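TqaA (Penicillium aethiopicum, PDB 5DLK) is a fungal nonribosomal peptide synthetase whose terminal condensation-like domain, the part in this model, probably closes the finished peptide into a macrocycle. Local coordinates at residues A[293-298]-A[472-476]; A[302-308]-A[331-337]. One frame throughout, in Å; residues are numbered along the deposited sequence. Where two conformers were deposited one is given.

Interaction 1: A[293-298]-A[472-476]; sequences LFLSYH and LDITF. With EDO (1,2-ethanediol), chain J.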
ATOM      1  N   LEU A 293       7.008 -21.130   9.887  1.00 12.49           N
ATOM      2  CA  LEU A 293       7.022 -22.239  10.834  1.00 13.56           C
ATOM      3  C   LEU A 293       5.601 -22.570  11.283  1.00 12.29           C
ATOM      4  O   LEU A 293       5.234 -23.754  11.404  1.00 13.92           O
ATOM      5  CB  LEU A 293       7.900 -21.925  12.050  1.00 13.45           C
ATOM      6  CG  LEU A 293       8.002 -23.111  13.011  1.00 15.32           C
ATOM      7  CD1 LEU A 293       8.635 -24.328  12.326  1.00 18.25           C
ATOM      8  CD2 LEU A 293       8.797 -22.696  14.233  1.00 23.43           C
ATOM      9  N   PHE A 294       4.824 -21.526  11.567  1.00 13.02           N
ATOM     10  CA  PHE A 294       3.417 -21.668  11.936  1.00 14.55           C
ATOM     11  C   PHE A 294       2.679 -22.474  10.871  1.00 13.42           C
ATOM     12  O   PHE A 294       1.952 -23.445  11.182  1.00 14.36           O
ATOM     13  CB  PHE A 294       2.771 -20.282  12.131  1.00 13.78           C
ATOM     14  CG  PHE A 294       1.274 -20.329  12.382  1.00 15.66           C
ATOM     15  CD1 PHE A 294       0.784 -20.435  13.669  1.00 19.05           C
ATOM     16  CD2 PHE A 294       0.376 -20.236  11.325  1.00 19.00           C
ATOM     17  CE1 PHE A 294      -0.607 -20.465  13.901  1.00 18.66           C
ATOM     18  CE2 PHE A 294      -0.996 -20.271  11.548  1.00 20.12           C
ATOM     19  CZ  PHE A 294      -1.479 -20.391  12.838  1.00 16.52           C
ATOM     20  N   LEU A 295       2.867 -22.088   9.608  1.00 12.11           N
ATOM     21  CA  LEU A 295       2.197 -22.806   8.531  1.00 13.58           C
ATOM     22  C   LEU A 295       2.718 -24.239   8.359  1.00 14.07           C
ATOM     23  O   LEU A 295       1.943 -25.154   8.102  1.00 14.69           O
ATOM     24  CB  LEU A 295       2.348 -22.058   7.209  1.00 13.72           C
ATOM     25  CG  LEU A 295       1.563 -20.738   7.110  1.00 15.21           C
ATOM     26  CD1 LEU A 295       1.958 -20.011   5.816  1.00 16.01           C
ATOM     27  CD2 LEU A 295       0.074 -20.977   7.152  1.00 19.08           C
ATOM     28  N   SER A 296       4.022 -24.435   8.480  1.00 12.09           N
ATOM     29  CA  SER A 296       4.586 -25.775   8.314  0.72 13.65           C
ATOM     30  C   SER A 296       3.931 -26.733   9.309  1.00 16.20           C
ATOM     31  O   SER A 296       3.598 -27.863   8.968  1.00 16.10           O
ATOM     32  CB  SER A 296       6.107 -25.768   8.483  0.72 14.31           C
ATOM     33  OG  SER A 296       6.516 -25.608   9.834  0.72 15.16           O
ATOM     34  N   TYR A 297       3.738 -26.266  10.532  1.00 14.18           N
ATOM     35  CA  TYR A 297       3.095 -27.086  11.562  1.00 15.78           C
ATOM     36  C   TYR A 297       1.633 -27.393  11.244  1.00 15.52           C
ATOM     37  O   TYR A 297       1.209 -28.557  11.244  1.00 17.25           O
ATOM     38  CB  TYR A 297       3.200 -26.380  12.912  1.00 17.88           C
ATOM     39  CG  TYR A 297       2.482 -27.125  14.016  1.00 20.94           C
ATOM     40  CD1 TYR A 297       3.023 -28.279  14.566  1.00 22.36           C
ATOM     41  CD2 TYR A 297       1.245 -26.689  14.475  1.00 21.41           C
ATOM     42  CE1 TYR A 297       2.363 -28.965  15.565  1.00 22.76           C
ATOM     43  CE2 TYR A 297       0.579 -27.368  15.470  1.00 25.45           C
ATOM     44  CZ  TYR A 297       1.140 -28.496  16.010  1.00 25.56           C
ATOM     45  OH  TYR A 297       0.465 -29.161  17.000  1.00 29.64           O
ATOM     46  N   HIS A 298       0.845 -26.359  10.969  1.00 14.63           N
ATOM     47  CA  HIS A 298      -0.588 -26.575  10.768  1.00 15.89           C
ATOM     48  C   HIS A 298      -0.889 -27.311   9.463  1.00 15.46           C
ATOM     49  O   HIS A 298      -1.830 -28.110   9.402  1.00 15.83           O
ATOM     50  CB  HIS A 298      -1.322 -25.241  10.864  1.00 16.26           C
ATOM     51  CG  HIS A 298      -1.524 -24.803  12.281  1.00 16.91           C
ATOM     52  ND1 HIS A 298      -2.406 -25.444  13.126  1.00 20.42           N
ATOM     53  CD2 HIS A 298      -0.924 -23.840  13.020  1.00 17.97           C
ATOM     54  CE1 HIS A 298      -2.368 -24.872  14.317  1.00 20.14           C
ATOM     55  NE2 HIS A 298      -1.479 -23.894  14.284  1.00 17.50           N
ATOM     56  N   LEU A 472      13.247 -28.478  15.568  1.00 23.55           N
ATOM     57  CA  LEU A 472      12.514 -29.619  16.123  1.00 31.62           C
ATOM     58  C   LEU A 472      12.097 -29.409  17.585  1.00 33.06           C
ATOM     59  O   LEU A 472      11.172 -30.056  18.069  1.00 39.59           O
ATOM     60  CB  LEU A 472      13.348 -30.903  16.011  1.00 31.14           C
ATOM     61  CG  LEU A 472      13.353 -31.508  14.608  1.00 36.26           C
ATOM     62  CD1 LEU A 472      14.356 -32.660  14.479  1.00 37.73           C
ATOM     63  CD2 LEU A 472      11.946 -31.973  14.262  1.00 38.13           C
ATOM     64  N   ASP A 473      12.779 -28.504  18.279  1.00 29.93           N
ATOM     65  CA  ASP A 473      12.521 -28.276  19.698  1.00 33.13           C
ATOM     66  C   ASP A 473      11.566 -27.111  19.962  1.00 33.30           C
ATOM     67  O   ASP A 473      11.253 -26.807  21.119  1.00 35.65           O
ATOM     68  CB  ASP A 473      13.836 -28.019  20.434  1.00 31.42           C
ATOM     69  CG  ASP A 473      14.721 -29.261  20.510  1.00 37.93           C
ATOM     70  OD1 ASP A 473      14.179 -30.385  20.422  1.00 38.45           O
ATOM     71  OD2 ASP A 473      15.956 -29.107  20.643  1.00 35.66           O
ATOM     72  N   ILE A 474      11.130 -26.439  18.902  1.00 24.20           N
ATOM     73  CA  ILE A 474      10.266 -25.274  19.056  1.00 25.88           C
ATOM     74  C   ILE A 474       8.820 -25.706  19.269  1.00 29.20           C
ATOM     75  O   ILE A 474       8.289 -26.512  18.499  1.00 26.08           O
ATOM     76  CB  ILE A 474      10.320 -24.347  17.823  1.00 21.41           C
ATOM     77  CG1 ILE A 474      11.751 -23.884  17.539  1.00 26.47           C
ATOM     78  CG2 ILE A 474       9.372 -23.149  17.999  1.00 23.29           C
ATOM     79  CD1 ILE A 474      12.244 -22.755  18.395  1.00 27.06           C
ATOM     80  N   THR A 475       8.187 -25.166  20.307  1.00 27.50           N
ATOM     81  CA  THR A 475       6.751 -25.358  20.508  1.00 29.22           C
ATOM     82  C   THR A 475       6.064 -24.002  20.578  1.00 26.95           C
ATOM     83  O   THR A 475       6.700 -22.992  20.870  1.00 30.18           O
ATOM     84  CB  THR A 475       6.449 -26.152  21.799  1.00 29.53           C
ATOM     85  OG1 THR A 475       6.905 -25.396  22.926  1.00 33.92           O
ATOM     86  CG2 THR A 475       7.155 -27.498  21.770  1.00 35.24           C
ATOM     87  N   PHE A 476       4.768 -23.964  20.295  1.00 27.78           N
ATOM     88  CA  PHE A 476       4.019 -22.721  20.453  1.00 31.88           C
ATOM     89  C   PHE A 476       2.528 -22.998  20.639  1.00 36.74           C
ATOM     90  O   PHE A 476       2.097 -24.147  20.541  1.00 37.40           O
ATOM     91  CB  PHE A 476       4.240 -21.790  19.253  1.00 31.38           C
ATOM     92  CG  PHE A 476       3.828 -22.386  17.937  1.00 28.58           C
ATOM     93  CD1 PHE A 476       4.749 -23.026  17.133  1.00 33.02           C
ATOM     94  CD2 PHE A 476       2.506 -22.308  17.514  1.00 34.29           C
ATOM     95  CE1 PHE A 476       4.361 -23.570  15.910  1.00 31.55           C
ATOM     96  CE2 PHE A 476       2.117 -22.864  16.312  1.00 31.21           C
ATOM     97  CZ  PHE A 476       3.042 -23.490  15.515  1.00 27.21           C
TER
HETATM   98  C1  EDO J 506       3.412 -27.456  18.723  1.00 26.69           C
HETATM   99  O1  EDO J 506       4.038 -26.975  19.910  1.00 37.64           O
HETATM  100  C2  EDO J 506       3.458 -26.345  17.699  1.00 38.40           C
HETATM  101  O2  EDO J 506       4.767 -26.347  17.115  1.00 43.66           O
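Phe-476, the last residue of the chain, brings its ring up against Phe-294, Tyr-297 and His-298 near the end of helix 283-299. Its CG stands between the backbone N and the carbonyl carbon (chi1 59°), which turns the ring back onto the helix. There CE2 of Phe-476 lies 3.8 Å from CD1 of Phe-294, the two side chains crossing nearly at right angles, and CZ comes equally close to CD2 of Tyr-297. The edge of Phe-476 is directed at the face of Tyr-297 in an offset edge-to-face pair, with ring centroids 5.4 Å apart and planes at 75°. A 1,2-ethanediol molecule, probably from the crystallisation liquor, lies in the corner the two rings make: its C2 sits over the centre of the Tyr-297 face and over the Phe-476 face, offset toward the rim. Its O1 accepts a 3.1 Å hydrogen bond from Phe-476 N. Further along, CD2 of Leu-293 meets CG2 of Ile-474 at 3.8 Å. Helix 446-465 backs the contact, with Ile-456 against Phe-294 and NZ of Lys-462 hydrogen-bonded to the carbonyl oxygen of Thr-475. This is a C-terminal tail folded over the exposed last turns of helix 283-299 in the condensation domain, away from the phosphopantetheine site.

Interaction 2: A[302-308]-A[331-337]; sequences RDVVFGH and VPLRVTF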
ATOM      1  N   ARG A 302       6.641 -29.393   4.683  1.00 14.47           N
ATOM      2  CA  ARG A 302       7.987 -28.831   4.732  1.00 13.66           C
ATOM      3  C   ARG A 302       8.256 -27.874   3.568  1.00 15.77           C
ATOM      4  O   ARG A 302       9.394 -27.532   3.298  1.00 16.25           O
ATOM      5  CB  ARG A 302       9.042 -29.947   4.720  1.00 16.42           C
ATOM      6  CG  ARG A 302       9.068 -30.771   6.012  1.00 17.41           C
ATOM      7  CD  ARG A 302      10.185 -31.834   5.966  1.00 20.59           C
ATOM      8  NE  ARG A 302      10.119 -32.696   7.141  1.00 24.41           N
ATOM      9  CZ  ARG A 302       9.346 -33.773   7.239  1.00 28.69           C
ATOM     10  NH1 ARG A 302       8.587 -34.144   6.215  1.00 28.88           N
ATOM     11  NH2 ARG A 302       9.345 -34.484   8.363  1.00 25.16           N
ATOM     12  N   ASP A 303       7.216 -27.469   2.852  1.00 12.89           N
ATOM     13  CA  ASP A 303       7.418 -26.603   1.693  1.00 13.81           C
ATOM     14  C   ASP A 303       6.195 -25.706   1.616  1.00 15.48           C
ATOM     15  O   ASP A 303       5.143 -26.159   1.171  1.00 17.16           O
ATOM     16  CB  ASP A 303       7.579 -27.457   0.423  1.00 17.07           C
ATOM     17  CG  ASP A 303       7.815 -26.635  -0.826  1.00 22.92           C
ATOM     18  OD1 ASP A 303       8.156 -25.440  -0.732  1.00 21.59           O
ATOM     19  OD2 ASP A 303       7.647 -27.195  -1.936  1.00 32.07           O
ATOM     20  N   VAL A 304       6.293 -24.473   2.117  1.00 12.88           N
ATOM     21  CA  VAL A 304       5.084 -23.650   2.198  1.00 13.00           C
ATOM     22  C   VAL A 304       5.220 -22.411   1.310  1.00 15.64           C
ATOM     23  O   VAL A 304       6.325 -21.902   1.093  1.00 15.06           O
ATOM     24  CB  VAL A 304       4.769 -23.229   3.648  1.00 13.67           C
ATOM     25  CG1 VAL A 304       4.525 -24.467   4.535  1.00 15.39           C
ATOM     26  CG2 VAL A 304       5.873 -22.358   4.206  1.00 14.98           C
ATOM     27  N   VAL A 305       4.099 -21.962   0.758  1.00 13.60           N
ATOM     28  CA  VAL A 305       4.097 -20.747  -0.043  1.00 13.87           C
ATOM     29  C   VAL A 305       3.007 -19.845   0.486  1.00 14.08           C
ATOM     30  O   VAL A 305       1.880 -20.294   0.670  1.00 14.73           O
ATOM     31  CB  VAL A 305       3.858 -21.013  -1.556  1.00 14.91           C
ATOM     32  CG1 VAL A 305       3.864 -19.681  -2.329  1.00 14.91           C
ATOM     33  CG2 VAL A 305       4.954 -21.947  -2.108  1.00 17.98           C
ATOM     34  N   PHE A 306       3.343 -18.600   0.796  1.00 12.17           N
ATOM     35  CA  PHE A 306       2.297 -17.647   1.187  1.00 13.76           C
ATOM     36  C   PHE A 306       2.628 -16.287   0.571  1.00 15.36           C
ATOM     37  O   PHE A 306       3.684 -16.109  -0.031  1.00 15.15           O
ATOM     38  CB  PHE A 306       2.147 -17.574   2.729  1.00 17.17           C
ATOM     39  CG  PHE A 306       3.438 -17.316   3.477  1.00 13.51           C
ATOM     40  CD1 PHE A 306       4.319 -18.356   3.772  1.00 15.28           C
ATOM     41  CD2 PHE A 306       3.780 -16.030   3.865  1.00 15.17           C
ATOM     42  CE1 PHE A 306       5.512 -18.117   4.468  1.00 17.18           C
ATOM     43  CE2 PHE A 306       4.973 -15.777   4.553  1.00 16.12           C
ATOM     44  CZ  PHE A 306       5.844 -16.819   4.848  1.00 15.81           C
ATOM     45  N   GLY A 307       1.728 -15.327   0.679  1.00 13.53           N
ATOM     46  CA  GLY A 307       2.000 -14.045   0.045  1.00 15.43           C
ATOM     47  C   GLY A 307       2.720 -13.094   0.982  1.00 13.77           C
ATOM     48  O   GLY A 307       2.618 -13.221   2.212  1.00 14.22           O
ATOM     49  N   HIS A 308       3.495 -12.172   0.418  0.90 15.30           N
ATOM     50  CA  HIS A 308       4.032 -11.086   1.232  0.90 16.00           C
ATOM     51  C   HIS A 308       4.160  -9.825   0.388  0.90 16.12           C
ATOM     52  O   HIS A 308       4.162  -9.878  -0.839  0.90 16.64           O
ATOM     53  CB  HIS A 308       5.372 -11.463   1.899  0.90 15.98           C
ATOM     54  CG  HIS A 308       6.567 -11.390   0.993  0.90 15.71           C
ATOM     55  ND1 HIS A 308       7.771 -10.851   1.399  0.90 18.28           N
ATOM     56  CD2 HIS A 308       6.758 -11.819  -0.278  0.90 16.68           C
ATOM     57  CE1 HIS A 308       8.648 -10.937   0.412  0.90 17.15           C
ATOM     58  NE2 HIS A 308       8.054 -11.511  -0.621  0.90 17.89           N
ATOM     59  N   VAL A 331       3.421 -10.758  -3.633  1.00 15.00           N
ATOM     60  CA  VAL A 331       4.037 -11.841  -4.428  1.00 14.04           C
ATOM     61  C   VAL A 331       4.268 -13.076  -3.551  1.00 15.16           C
ATOM     62  O   VAL A 331       4.254 -12.982  -2.310  1.00 15.85           O
ATOM     63  CB  VAL A 331       5.374 -11.388  -5.066  1.00 14.94           C
ATOM     64  CG1 VAL A 331       5.169 -10.164  -6.002  1.00 18.64           C
ATOM     65  CG2 VAL A 331       6.440 -11.120  -3.988  1.00 15.19           C
ATOM     66  N   PRO A 332       4.465 -14.247  -4.177  1.00 13.76           N
ATOM     67  CA  PRO A 332       4.719 -15.466  -3.400  1.00 13.96           C
ATOM     68  C   PRO A 332       6.070 -15.476  -2.710  1.00 14.18           C
ATOM     69  O   PRO A 332       7.095 -15.090  -3.273  1.00 18.67           O
ATOM     70  CB  PRO A 332       4.682 -16.583  -4.465  1.00 16.65           C
ATOM     71  CG  PRO A 332       4.155 -15.926  -5.722  1.00 15.45           C
ATOM     72  CD  PRO A 332       4.551 -14.512  -5.628  1.00 16.02           C
ATOM     73  N   LEU A 333       6.048 -15.944  -1.468  1.00 15.03           N
ATOM     74  CA  LEU A 333       7.249 -16.219  -0.714  1.00 14.46           C
ATOM     75  C   LEU A 333       7.226 -17.705  -0.433  1.00 14.69           C
ATOM     76  O   LEU A 333       6.258 -18.213   0.133  1.00 14.70           O
ATOM     77  CB  LEU A 333       7.273 -15.415   0.600  1.00 13.63           C
ATOM     78  CG  LEU A 333       8.511 -15.684   1.461  1.00 15.54           C
ATOM     79  CD1 LEU A 333       9.783 -15.280   0.699  1.00 17.57           C
ATOM     80  CD2 LEU A 333       8.376 -14.912   2.780  1.00 16.51           C
ATOM     81  N   ARG A 334       8.279 -18.401  -0.849  1.00 15.99           N
ATOM     82  CA  ARG A 334       8.383 -19.836  -0.633  1.00 13.48           C
ATOM     83  C   ARG A 334       9.433 -20.142   0.418  1.00 12.54           C
ATOM     84  O   ARG A 334      10.563 -19.640   0.333  1.00 14.10           O
ATOM     85  CB  ARG A 334       8.756 -20.539  -1.950  1.00 14.02           C
ATOM     86  CG  ARG A 334       8.852 -22.057  -1.809  1.00 13.18           C
ATOM     87  CD  ARG A 334       9.256 -22.677  -3.145  1.00 13.04           C
ATOM     88  NE  ARG A 334       9.181 -24.135  -3.090  1.00 13.71           N
ATOM     89  CZ  ARG A 334       9.452 -24.914  -4.129  1.00 17.38           C
ATOM     90  NH1 ARG A 334       9.808 -24.365  -5.283  1.00 13.62           N
ATOM     91  NH2 ARG A 334       9.360 -26.237  -4.011  1.00 16.90           N
ATOM     92  N   VAL A 335       9.076 -20.972   1.384  1.00 11.03           N
ATOM     93  CA  VAL A 335      10.018 -21.388   2.420  1.00 12.52           C
ATOM     94  C   VAL A 335      10.050 -22.906   2.449  1.00 15.13           C
ATOM     95  O   VAL A 335       9.022 -23.562   2.652  1.00 15.19           O
ATOM     96  CB  VAL A 335       9.637 -20.809   3.803  1.00 13.31           C
ATOM     97  CG1 VAL A 335      10.602 -21.296   4.892  1.00 16.15           C
ATOM     98  CG2 VAL A 335       9.599 -19.290   3.727  1.00 14.11           C
ATOM     99  N   THR A 336      11.242 -23.460   2.260  1.00 14.91           N
ATOM    100  CA  THR A 336      11.385 -24.904   2.141  1.00 18.25           C
ATOM    101  C   THR A 336      12.294 -25.401   3.252  1.00 19.24           C
ATOM    102  O   THR A 336      13.474 -25.022   3.309  1.00 21.74           O
ATOM    103  CB  THR A 336      11.973 -25.318   0.801  1.00 22.69           C
ATOM    104  OG1 THR A 336      13.369 -25.011   0.796  1.00 35.06           O
ATOM    105  CG2 THR A 336      11.293 -24.583  -0.338  1.00 12.92           C
ATOM    106  N   PHE A 337      11.743 -26.263   4.089  1.00 15.67           N
ATOM    107  CA  PHE A 337      12.453 -26.837   5.235  1.00 15.18           C
ATOM    108  C   PHE A 337      13.116 -28.144   4.846  1.00 19.11           C
ATOM    109  O   PHE A 337      12.533 -28.921   4.103  1.00 18.61           O
ATOM    110  CB  PHE A 337      11.485 -27.111   6.379  1.00 16.10           C
ATOM    111  CG  PHE A 337      10.762 -25.895   6.882  1.00 20.41           C
ATOM    112  CD1 PHE A 337       9.653 -25.388   6.203  1.00 18.89           C
ATOM    113  CD2 PHE A 337      11.159 -25.296   8.076  1.00 17.45           C
ATOM    114  CE1 PHE A 337       8.970 -24.279   6.687  1.00 15.13           C
ATOM    115  CE2 PHE A 337      10.487 -24.186   8.564  1.00 18.85           C
ATOM    116  CZ  PHE A 337       9.383 -23.677   7.867  1.00 16.46           C
TER
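Phe-306 and Leu-333 form the apolar centre, lying alongside each other and pointing the same way, with CZ of Phe-306 3.8 Å from CD2 of Leu-333. With CG of Phe-306 between the backbone N and the carbonyl carbon (chi1 52°), the ring leans over the neighbouring strand, where the carbonyl oxygen of Leu-333 lies over one of its faces. Val-304 and Val-335 continue this side of the sheet, CG2 of the first 4.1 Å from CB of the second. At the other end, in the modelled conformer of His-308 and so with some doubt, CB of Leu-333 lies over a face of its ring in a CH-pi contact and ND1 is hydrogen-bonded to Lys-288. Paired backbone bonds join Val-304 with Val-335, Phe-306 with Leu-333 and His-308 with Val-331 in an antiparallel ladder; Phe-337 N adds a 2.8 Å bond to Arg-302 O. On the reverse face CG1 of Val-305 rests 3.9 Å from CB of Pro-332, and beyond it lies the polar edge. Arg-334, fully extended, grips Asp-303 side-on: NE reaches OD1 at 2.9 Å almost straight (171°), while NH2 meets OD2, also at 2.9 Å, from somewhat outside the carboxylate plane. The two flat groups are only 21° from coplanar. NH1 is held by the backbone oxygens of Tyr-235 and Asp-237. A leucine in place of Arg-334 would probably leave the Asp-303 carboxylate without its countercharge and those two carbonyls without this donor. Helices 283-299 and 346-358 cover the Phe-306 and Val-335 face, whereas Ala-239 and Met-241 lie against Val-305. Strand 329-336 is outermost in its mixed sheet, and 303-310 continues inward through backbone bonds of Gly-307 to Leu-386 and Val-388 of strand 386-390.

In the fold
Helix 283-299 joins the two contacts: a short turn carries it into strand 303-310, and its faces serve both. While Leu-293, Phe-294 and Tyr-297 receive the tail 472-476 in interaction 1, Leu-295 and Ser-296 turn to interaction 2, CD1 of Leu-295 lying 3.5 Å from CD1 of Phe-306 and Ser-296 packing on the ring of Phe-337. The centres of the contacts are about 15 Å apart. Interaction 2 also extends toward the functional site: in the modelled conformer, the side chain of His-308 comes within about 4 Å of that of Tyr-357 and about 9 Å of that of Asn-392, both phosphopantetheine-binding residues, though that ligand is absent from this chain. Interaction 1 stays at the surface.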